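Long-range contacts in sulfatase (Bacteroides fragilis CAG:558, PDB 6USS), which probably hydrolyses aryl sulfate esters as a calcium-dependent gut bacterial sulfatase, captured here with its catalytic position substituted: residues Y64-M69 against E293-S298; R271-Y276 against E285-A290. The protein carries 1 engineered substitution. All coordinates share one frame; numbering follows the deposited sequence.

Contact 1: residues Y64-M69 against E293-S298; sequences YETPNM and EGMDKS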
ATOM      1  N   TYR A  64       9.000 -25.566  28.454  1.00 19.26           N
ATOM      2  CA  TYR A  64       9.182 -24.469  27.510  1.00 21.03           C
ATOM      3  C   TYR A  64       9.700 -23.225  28.225  1.00 17.50           C
ATOM      4  O   TYR A  64       9.632 -23.103  29.449  1.00 18.19           O
ATOM      5  CB  TYR A  64       7.870 -24.149  26.784  1.00 18.04           C
ATOM      6  CG  TYR A  64       7.341 -25.314  25.968  1.00 20.63           C
ATOM      7  CD1 TYR A  64       8.186 -26.037  25.128  1.00 17.91           C
ATOM      8  CD2 TYR A  64       6.000 -25.685  26.033  1.00 17.99           C
ATOM      9  CE1 TYR A  64       7.718 -27.109  24.385  1.00 15.05           C
ATOM     10  CE2 TYR A  64       5.516 -26.755  25.285  1.00 17.89           C
ATOM     11  CZ  TYR A  64       6.385 -27.471  24.461  1.00 19.89           C
ATOM     12  OH  TYR A  64       5.921 -28.544  23.712  1.00 11.40           O
ATOM     13  N   GLU A  65      10.236 -22.293  27.445  1.00 21.23           N
ATOM     14  CA  GLU A  65      10.784 -21.054  27.997  1.00 19.47           C
ATOM     15  C   GLU A  65      10.258 -19.860  27.203  1.00 20.89           C
ATOM     16  O   GLU A  65      10.773 -19.529  26.129  1.00 23.04           O
ATOM     17  CB  GLU A  65      12.302 -21.100  28.011  1.00 17.36           C
ATOM     18  CG  GLU A  65      12.847 -22.167  28.939  1.00 20.75           C
ATOM     19  CD  GLU A  65      14.352 -22.297  28.849  1.00 26.29           C
ATOM     20  OE1 GLU A  65      15.006 -21.362  28.332  1.00 32.01           O
ATOM     21  OE2 GLU A  65      14.888 -23.340  29.279  1.00 27.91           O
ATOM     22  N   THR A  66       9.224 -19.211  27.734  1.00 18.97           N
ATOM     23  CA  THR A  66       8.707 -17.961  27.187  1.00 18.18           C
ATOM     24  C   THR A  66       8.780 -16.897  28.279  1.00 23.14           C
ATOM     25  O   THR A  66       7.748 -16.436  28.792  1.00 24.59           O
ATOM     26  CB  THR A  66       7.284 -18.125  26.654  1.00 20.34           C
ATOM     27  OG1 THR A  66       6.410 -18.615  27.688  1.00 19.26           O
ATOM     28  CG2 THR A  66       7.274 -19.096  25.481  1.00 16.58           C
ATOM     29  N   PRO A  67       9.990 -16.491  28.672  1.00 19.78           N
ATOM     30  CA  PRO A  67      10.096 -15.516  29.769  1.00 18.45           C
ATOM     31  C   PRO A  67       9.509 -14.165  29.412  1.00 22.07           C
ATOM     32  O   PRO A  67       9.061 -13.445  30.315  1.00 20.10           O
ATOM     33  CB  PRO A  67      11.606 -15.421  30.012  1.00 13.42           C
ATOM     34  CG  PRO A  67      12.201 -15.716  28.641  1.00 17.84           C
ATOM     35  CD  PRO A  67      11.300 -16.788  28.062  1.00 17.20           C
ATOM     36  N   ASN A  68       9.509 -13.794  28.120  1.00 18.05           N
ATOM     37  CA  ASN A  68       8.984 -12.483  27.737  1.00 19.90           C
ATOM     38  C   ASN A  68       7.452 -12.466  27.742  1.00 22.91           C
ATOM     39  O   ASN A  68       6.845 -11.431  28.043  1.00 23.83           O
ATOM     40  CB  ASN A  68       9.524 -12.078  26.369  1.00 19.21           C
ATOM     41  CG  ASN A  68      11.025 -11.821  26.374  1.00 20.50           C
ATOM     42  OD1 ASN A  68      11.510 -10.866  26.981  1.00 20.42           O
ATOM     43  ND2 ASN A  68      11.765 -12.662  25.660  1.00 16.11           N
ATOM     44  N   MET A  69       6.810 -13.598  27.401  1.00 20.04           N
ATOM     45  CA  MET A  69       5.370 -13.740  27.614  1.00 19.91           C
ATOM     46  C   MET A  69       5.011 -13.588  29.096  1.00 21.79           C
ATOM     47  O   MET A  69       3.995 -12.973  29.433  1.00 20.19           O
ATOM     48  CB  MET A  69       4.881 -15.102  27.089  1.00 14.63           C
ATOM     49  CG  MET A  69       4.848 -15.246  25.576  1.00 15.16           C
ATOM     50  SD  MET A  69       4.214 -16.857  25.034  1.00 20.45           S
ATOM     51  CE  MET A  69       2.529 -16.859  25.664  1.00 14.60           C
ATOM     52  N   GLU A 293      10.844 -20.643  21.753  1.00 18.81           N
ATOM     53  CA  GLU A 293      11.672 -19.667  22.442  1.00 18.65           C
ATOM     54  C   GLU A 293      12.119 -18.549  21.513  1.00 18.92           C
ATOM     55  O   GLU A 293      12.263 -17.406  21.953  1.00 19.34           O
ATOM     56  CB  GLU A 293      12.888 -20.342  23.085  1.00 22.99           C
ATOM     57  CG  GLU A 293      13.510 -19.468  24.189  1.00 28.16           C
ATOM     58  CD  GLU A 293      14.863 -19.956  24.717  1.00 26.99           C
ATOM     59  OE1 GLU A 293      15.182 -21.160  24.587  1.00 29.35           O
ATOM     60  OE2 GLU A 293      15.600 -19.116  25.288  1.00 27.86           O
ATOM     61  N   GLY A 294      12.335 -18.854  20.235  1.00 20.65           N
ATOM     62  CA  GLY A 294      12.711 -17.813  19.294  1.00 19.80           C
ATOM     63  C   GLY A 294      11.555 -16.882  18.988  1.00 21.15           C
ATOM     64  O   GLY A 294      11.753 -15.682  18.777  1.00 21.50           O
ATOM     65  N   MET A 295      10.331 -17.418  18.957  1.00 20.77           N
ATOM     66  CA  MET A 295       9.155 -16.559  18.940  1.00 18.28           C
ATOM     67  C   MET A 295       9.175 -15.617  20.134  1.00 18.27           C
ATOM     68  O   MET A 295       8.990 -14.406  19.991  1.00 19.95           O
ATOM     69  CB  MET A 295       7.883 -17.411  18.943  1.00 16.76           C
ATOM     70  CG  MET A 295       6.597 -16.610  19.128  1.00 16.47           C
ATOM     71  SD  MET A 295       6.156 -16.349  20.866  1.00 17.64           S
ATOM     72  CE  MET A 295       5.817 -18.015  21.396  1.00 19.47           C
ATOM     73  N   ASP A 296       9.410 -16.164  21.328  1.00 19.58           N
ATOM     74  CA  ASP A 296       9.405 -15.357  22.539  1.00 20.35           C
ATOM     75  C   ASP A 296      10.544 -14.334  22.549  1.00 22.53           C
ATOM     76  O   ASP A 296      10.395 -13.246  23.126  1.00 18.00           O
ATOM     77  CB  ASP A 296       9.483 -16.267  23.765  1.00 17.87           C
ATOM     78  CG  ASP A 296       9.311 -15.500  25.075  1.00 21.59           C
ATOM     79  OD1 ASP A 296       8.145 -15.276  25.496  1.00 20.00           O
ATOM     80  OD2 ASP A 296      10.338 -15.131  25.687  1.00 18.93           O
ATOM     81  N   LYS A 297      11.687 -14.663  21.932  1.00 17.81           N
ATOM     82  CA  LYS A 297      12.769 -13.689  21.826  1.00 16.00           C
ATOM     83  C   LYS A 297      12.337 -12.506  20.983  1.00 19.88           C
ATOM     84  O   LYS A 297      12.678 -11.355  21.286  1.00 17.09           O
ATOM     85  CB  LYS A 297      14.014 -14.333  21.221  1.00 17.47           C
ATOM     86  CG  LYS A 297      15.156 -13.359  20.963  1.00 19.32           C
ATOM     87  CD  LYS A 297      16.273 -14.026  20.153  1.00 19.17           C
ATOM     88  CE  LYS A 297      17.469 -13.095  19.922  1.00 12.98           C
ATOM     89  NZ  LYS A 297      17.138 -11.858  19.179  1.00 16.70           N
ATOM     90  N   SER A 298      11.577 -12.778  19.918  1.00 18.40           N
ATOM     91  CA  SER A 298      11.028 -11.701  19.104  1.00 19.50           C
ATOM     92  C   SER A 298      10.118 -10.789  19.937  1.00 22.18           C
ATOM     93  O   SER A 298      10.217  -9.554  19.856  1.00 19.83           O
ATOM     94  CB  SER A 298      10.289 -12.301  17.906  1.00 15.32           C
ATOM     95  OG  SER A 298       9.591 -11.316  17.159  1.00 18.44           O
TER

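Contact 2: residues R271-Y276 against E285-A290; sequences RFYQKY and EAAYAA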
ATOM      1  N   ARG A 271      20.382 -21.558  18.058  1.00 18.48           N
ATOM      2  CA  ARG A 271      20.454 -20.689  19.229  1.00 20.18           C
ATOM      3  C   ARG A 271      19.914 -21.365  20.485  1.00 19.86           C
ATOM      4  O   ARG A 271      20.344 -21.045  21.596  1.00 25.50           O
ATOM      5  CB  ARG A 271      19.681 -19.400  18.972  1.00 19.16           C
ATOM      6  CG  ARG A 271      20.237 -18.594  17.826  1.00 22.46           C
ATOM      7  CD  ARG A 271      19.490 -17.287  17.661  1.00 19.26           C
ATOM      8  NE  ARG A 271      18.153 -17.505  17.117  1.00 21.92           N
ATOM      9  CZ  ARG A 271      17.244 -16.548  16.980  1.00 19.99           C
ATOM     10  NH1 ARG A 271      17.527 -15.302  17.335  1.00 22.68           N
ATOM     11  NH2 ARG A 271      16.061 -16.835  16.486  1.00 17.26           N
ATOM     12  N   PHE A 272      18.979 -22.291  20.347  1.00 21.36           N
ATOM     13  CA  PHE A 272      18.340 -22.864  21.519  1.00 26.22           C
ATOM     14  C   PHE A 272      18.274 -24.379  21.505  1.00 24.32           C
ATOM     15  O   PHE A 272      17.979 -24.976  22.549  1.00 24.85           O
ATOM     16  CB  PHE A 272      16.915 -22.306  21.669  1.00 23.24           C
ATOM     17  CG  PHE A 272      16.801 -20.849  21.326  1.00 22.73           C
ATOM     18  CD1 PHE A 272      17.321 -19.880  22.180  1.00 23.64           C
ATOM     19  CD2 PHE A 272      16.182 -20.444  20.157  1.00 22.87           C
ATOM     20  CE1 PHE A 272      17.222 -18.527  21.868  1.00 16.38           C
ATOM     21  CE2 PHE A 272      16.071 -19.091  19.836  1.00 21.59           C
ATOM     22  CZ  PHE A 272      16.587 -18.134  20.697  1.00 20.80           C
ATOM     23  N   TYR A 273      18.545 -25.013  20.367  1.00 23.43           N
ATOM     24  CA  TYR A 273      18.226 -26.425  20.209  1.00 25.85           C
ATOM     25  C   TYR A 273      18.941 -27.279  21.250  1.00 26.79           C
ATOM     26  O   TYR A 273      18.301 -28.037  21.989  1.00 27.59           O
ATOM     27  CB  TYR A 273      18.580 -26.868  18.799  1.00 21.80           C
ATOM     28  CG  TYR A 273      18.434 -28.338  18.595  1.00 22.39           C
ATOM     29  CD1 TYR A 273      17.183 -28.911  18.399  1.00 23.40           C
ATOM     30  CD2 TYR A 273      19.545 -29.160  18.586  1.00 25.87           C
ATOM     31  CE1 TYR A 273      17.046 -30.265  18.210  1.00 24.51           C
ATOM     32  CE2 TYR A 273      19.422 -30.515  18.387  1.00 26.75           C
ATOM     33  CZ  TYR A 273      18.173 -31.064  18.200  1.00 25.02           C
ATOM     34  OH  TYR A 273      18.067 -32.413  17.999  1.00 23.68           O
ATOM     35  N   GLN A 274      20.269 -27.154  21.337  1.00 23.97           N
ATOM     36  CA  GLN A 274      21.047 -28.037  22.202  1.00 24.47           C
ATOM     37  C   GLN A 274      20.670 -27.875  23.668  1.00 25.54           C
ATOM     38  O   GLN A 274      20.738 -28.843  24.437  1.00 24.14           O
ATOM     39  CB  GLN A 274      22.549 -27.791  22.009  1.00 27.74           C
ATOM     40  CG  GLN A 274      23.441 -28.840  22.674  1.00 19.23           C
ATOM     41  CD  GLN A 274      23.107 -30.254  22.214  1.00 25.15           C
ATOM     42  OE1 GLN A 274      23.013 -30.529  21.015  1.00 24.78           O
ATOM     43  NE2 GLN A 274      22.916 -31.153  23.168  1.00 23.26           N
ATOM     44  N   LYS A 275      20.263 -26.673  24.075  1.00 24.49           N
ATOM     45  CA  LYS A 275      19.854 -26.488  25.462  1.00 25.91           C
ATOM     46  C   LYS A 275      18.719 -27.440  25.836  1.00 27.69           C
ATOM     47  O   LYS A 275      18.739 -28.055  26.911  1.00 26.60           O
ATOM     48  CB  LYS A 275      19.453 -25.030  25.705  1.00 24.20           C
ATOM     49  CG  LYS A 275      18.902 -24.788  27.121  1.00 27.75           C
ATOM     50  CD  LYS A 275      18.488 -23.332  27.339  1.00 29.01           C
ATOM     51  CE  LYS A 275      17.441 -22.877  26.337  1.00 26.72           C
ATOM     52  NZ  LYS A 275      16.964 -21.494  26.676  1.00 27.34           N
ATOM     53  N   TYR A 276      17.730 -27.600  24.950  1.00 26.59           N
ATOM     54  CA  TYR A 276      16.610 -28.479  25.274  1.00 25.96           C
ATOM     55  C   TYR A 276      17.009 -29.946  25.199  1.00 24.15           C
ATOM     56  O   TYR A 276      16.501 -30.768  25.974  1.00 26.04           O
ATOM     57  CB  TYR A 276      15.422 -28.179  24.355  1.00 21.90           C
ATOM     58  CG  TYR A 276      14.842 -26.821  24.635  1.00 24.41           C
ATOM     59  CD1 TYR A 276      14.075 -26.608  25.773  1.00 19.35           C
ATOM     60  CD2 TYR A 276      15.091 -25.739  23.789  1.00 25.51           C
ATOM     61  CE1 TYR A 276      13.549 -25.368  26.056  1.00 23.92           C
ATOM     62  CE2 TYR A 276      14.563 -24.468  24.070  1.00 23.72           C
ATOM     63  CZ  TYR A 276      13.795 -24.297  25.213  1.00 25.02           C
ATOM     64  OH  TYR A 276      13.255 -23.072  25.537  1.00 26.81           O
ATOM     65  N   GLU A 285      10.984 -32.745  20.084  1.00 18.41           N
ATOM     66  CA  GLU A 285      10.474 -31.798  21.071  1.00 21.96           C
ATOM     67  C   GLU A 285      11.487 -30.686  21.363  1.00 22.01           C
ATOM     68  O   GLU A 285      11.091 -29.550  21.643  1.00 19.24           O
ATOM     69  CB  GLU A 285      10.062 -32.537  22.353  1.00 21.91           C
ATOM     70  CG  GLU A 285       8.877 -33.513  22.183  1.00 21.90           C
ATOM     71  CD  GLU A 285       7.613 -32.860  21.615  1.00 25.02           C
ATOM     72  OE1 GLU A 285       6.938 -32.094  22.348  1.00 23.82           O
ATOM     73  OE2 GLU A 285       7.291 -33.112  20.428  1.00 20.48           O
ATOM     74  N   ALA A 286      12.788 -30.974  21.285  1.00 18.65           N
ATOM     75  CA  ALA A 286      13.765 -29.902  21.438  1.00 22.52           C
ATOM     76  C   ALA A 286      13.652 -28.883  20.304  1.00 25.07           C
ATOM     77  O   ALA A 286      13.795 -27.679  20.535  1.00 23.47           O
ATOM     78  CB  ALA A 286      15.180 -30.468  21.509  1.00 23.50           C
ATOM     79  N   ALA A 287      13.390 -29.339  19.073  1.00 19.81           N
ATOM     80  CA  ALA A 287      13.193 -28.386  17.983  1.00 20.18           C
ATOM     81  C   ALA A 287      11.913 -27.569  18.179  1.00 24.21           C
ATOM     82  O   ALA A 287      11.889 -26.364  17.889  1.00 21.11           O
ATOM     83  CB  ALA A 287      13.181 -29.104  16.634  1.00 14.55           C
ATOM     84  N   TYR A 288      10.835 -28.195  18.662  1.00 19.70           N
ATOM     85  CA  TYR A 288       9.623 -27.426  18.922  1.00 20.65           C
ATOM     86  C   TYR A 288       9.882 -26.367  19.989  1.00 21.12           C
ATOM     87  O   TYR A 288       9.592 -25.181  19.787  1.00 25.78           O
ATOM     88  CB  TYR A 288       8.473 -28.355  19.336  1.00 20.45           C
ATOM     89  CG  TYR A 288       7.070 -27.785  19.123  1.00 23.46           C
ATOM     90  CD1 TYR A 288       6.583 -27.515  17.842  1.00 23.21           C
ATOM     91  CD2 TYR A 288       6.225 -27.538  20.203  1.00 18.39           C
ATOM     92  CE1 TYR A 288       5.290 -26.998  17.645  1.00 18.41           C
ATOM     93  CE2 TYR A 288       4.940 -27.027  20.016  1.00 21.11           C
ATOM     94  CZ  TYR A 288       4.482 -26.756  18.734  1.00 21.29           C
ATOM     95  OH  TYR A 288       3.214 -26.252  18.559  1.00 19.00           O
ATOM     96  N   ALA A 289      10.452 -26.779  21.125  1.00 18.11           N
ATOM     97  CA  ALA A 289      10.782 -25.842  22.198  1.00 19.43           C
ATOM     98  C   ALA A 289      11.624 -24.680  21.691  1.00 22.67           C
ATOM     99  O   ALA A 289      11.441 -23.533  22.121  1.00 21.00           O
ATOM    100  CB  ALA A 289      11.523 -26.573  23.317  1.00 18.58           C
ATOM    101  N   ALA A 290      12.550 -24.962  20.766  1.00 18.76           N
ATOM    102  CA  ALA A 290      13.415 -23.923  20.236  1.00 16.14           C
ATOM    103  C   ALA A 290      12.637 -22.947  19.351  1.00 19.52           C
ATOM    104  O   ALA A 290      12.904 -21.738  19.374  1.00 17.87           O
ATOM    105  CB  ALA A 290      14.582 -24.558  19.485  1.00 15.33           C
TER
HETATM  106  O   HOH W   1      10.625 -23.130  24.764  1.00 16.92           O

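Contact 1: residues Y64-M69 against E293-S298
The carboxylate of Asp-296 reaches from helix 283-308 and meets the first turn of helix 67-74 with both oxygens. With CG anti to the backbone N (chi1 -173°), the side chain projects from its helix toward Asn-68 and Met-69. OD2 accepts the backbone N of Asn-68 at 2.9 Å in a nearly straight bond (161°), and OD1 takes the backbone N of Met-69, also at 2.9 Å. Each oxygen uses its syn lone pair, so the two consecutive amides are gripped as by a fork and the rotation of the carboxylate is fixed. The Asn-68 amide crosses above this fork: ND2 comes to OD2 from outside the carboxylate plane, the two flat groups being turned 25° apart, and adds a weak bond to the Asp-296 carbonyl. OD2 therefore accepts two donors, and the start of a helix close by would be expected to favour the charged form of the carboxylate.

Carbon atoms of Thr-66 and Pro-67 also pack against the carboxylate oxygens. Thr-66 crosses Asp-296 at about a right angle, its CB 3.2 Å from OD1, while Pro-67 sets CD near OD2. Deeper in, the sulfur of Met-69 meets CE of Met-295, the two side chains crossing almost perpendicularly beside Phe-319. At the outer end Glu-65 and Glu-293 run alongside each other in the same direction, their OE1 atoms 3.8 Å apart; Lys-275, a partner of both, would offset their repulsion.

Thr-66 holds the N-cap position without a capping bond, its OG1 being hydrogen-bonded to Thr-49 OG1. The N-H groups of Asn-68 and Met-69, lacking an acceptor a turn earlier in their own helix, are taken by an acidic residue distant in sequence: a carboxylate from another helix binding a helix N-terminus within the sulfatase domain, of the alkaline phosphatase clan.

Contact 2: residues R271-Y276 against E285-A290
One face of the Tyr-276 ring carries the methyl of Ala-289, whose CB stands 3.4 Å from the ring centroid and only 5° off the normal, a CH-pi contact centred on the ring. Ala-286 packs against the base of the side chain, its CB 3.7 Å from CB of Tyr-276. The Tyr-273 ring is met near its plane, at the edge, by the backbone N of Ala-287, 3.9 Å from CE1, while the Ala-286 methyl approaches the same carbon. CG of Tyr-273 lies anti to the backbone N (chi1 173°), which carries the ring out beside Ala-286 and Ala-287. The Phe-272 ring has CB of its neighbour Arg-271 over the centre of one face, and its own CB touches the Ala-290 methyl at 3.9 Å.

This is a helical hairpin: helix 273-279 is followed after a short connection by helix 283-308, running back roughly antiparallel. Small alanines on the facing side, Ala-286 and Ala-290 among them, are consistent with the close approach, 5.0 Å between CA of Tyr-276 and CA of Ala-286. No direct hydrogen bond spans the segments. A water donates to OH of Tyr-276 and to the Ala-289 carbonyl, joining the tyrosine's polar end to the longer helix; that hydroxyl is also hydrogen-bonded to Glu-293.

In the fold
Both contacts use helix 283-308, contact 2 its first turns and contact 1 the turns that follow, with centres 12 Å apart; contact 2 is nested in the chain loop that contact 1 closes. Lys-275 ties them together through two salt bridges: its NZ lies 2.6 Å from OE1 of Glu-65 and 2.8 Å from OE1 of Glu-293. Tyr-276 adds packing, its OH 3.3 Å from CB of Glu-65. Contact 1 is the one nearer the calcium site, the Met-295 side chain lying about 9 Å from that of the ligand Asp-42 and about 13 Å from the calcium ion. Contact 2 lies farther out, away from the metal and the engineered Cys-88.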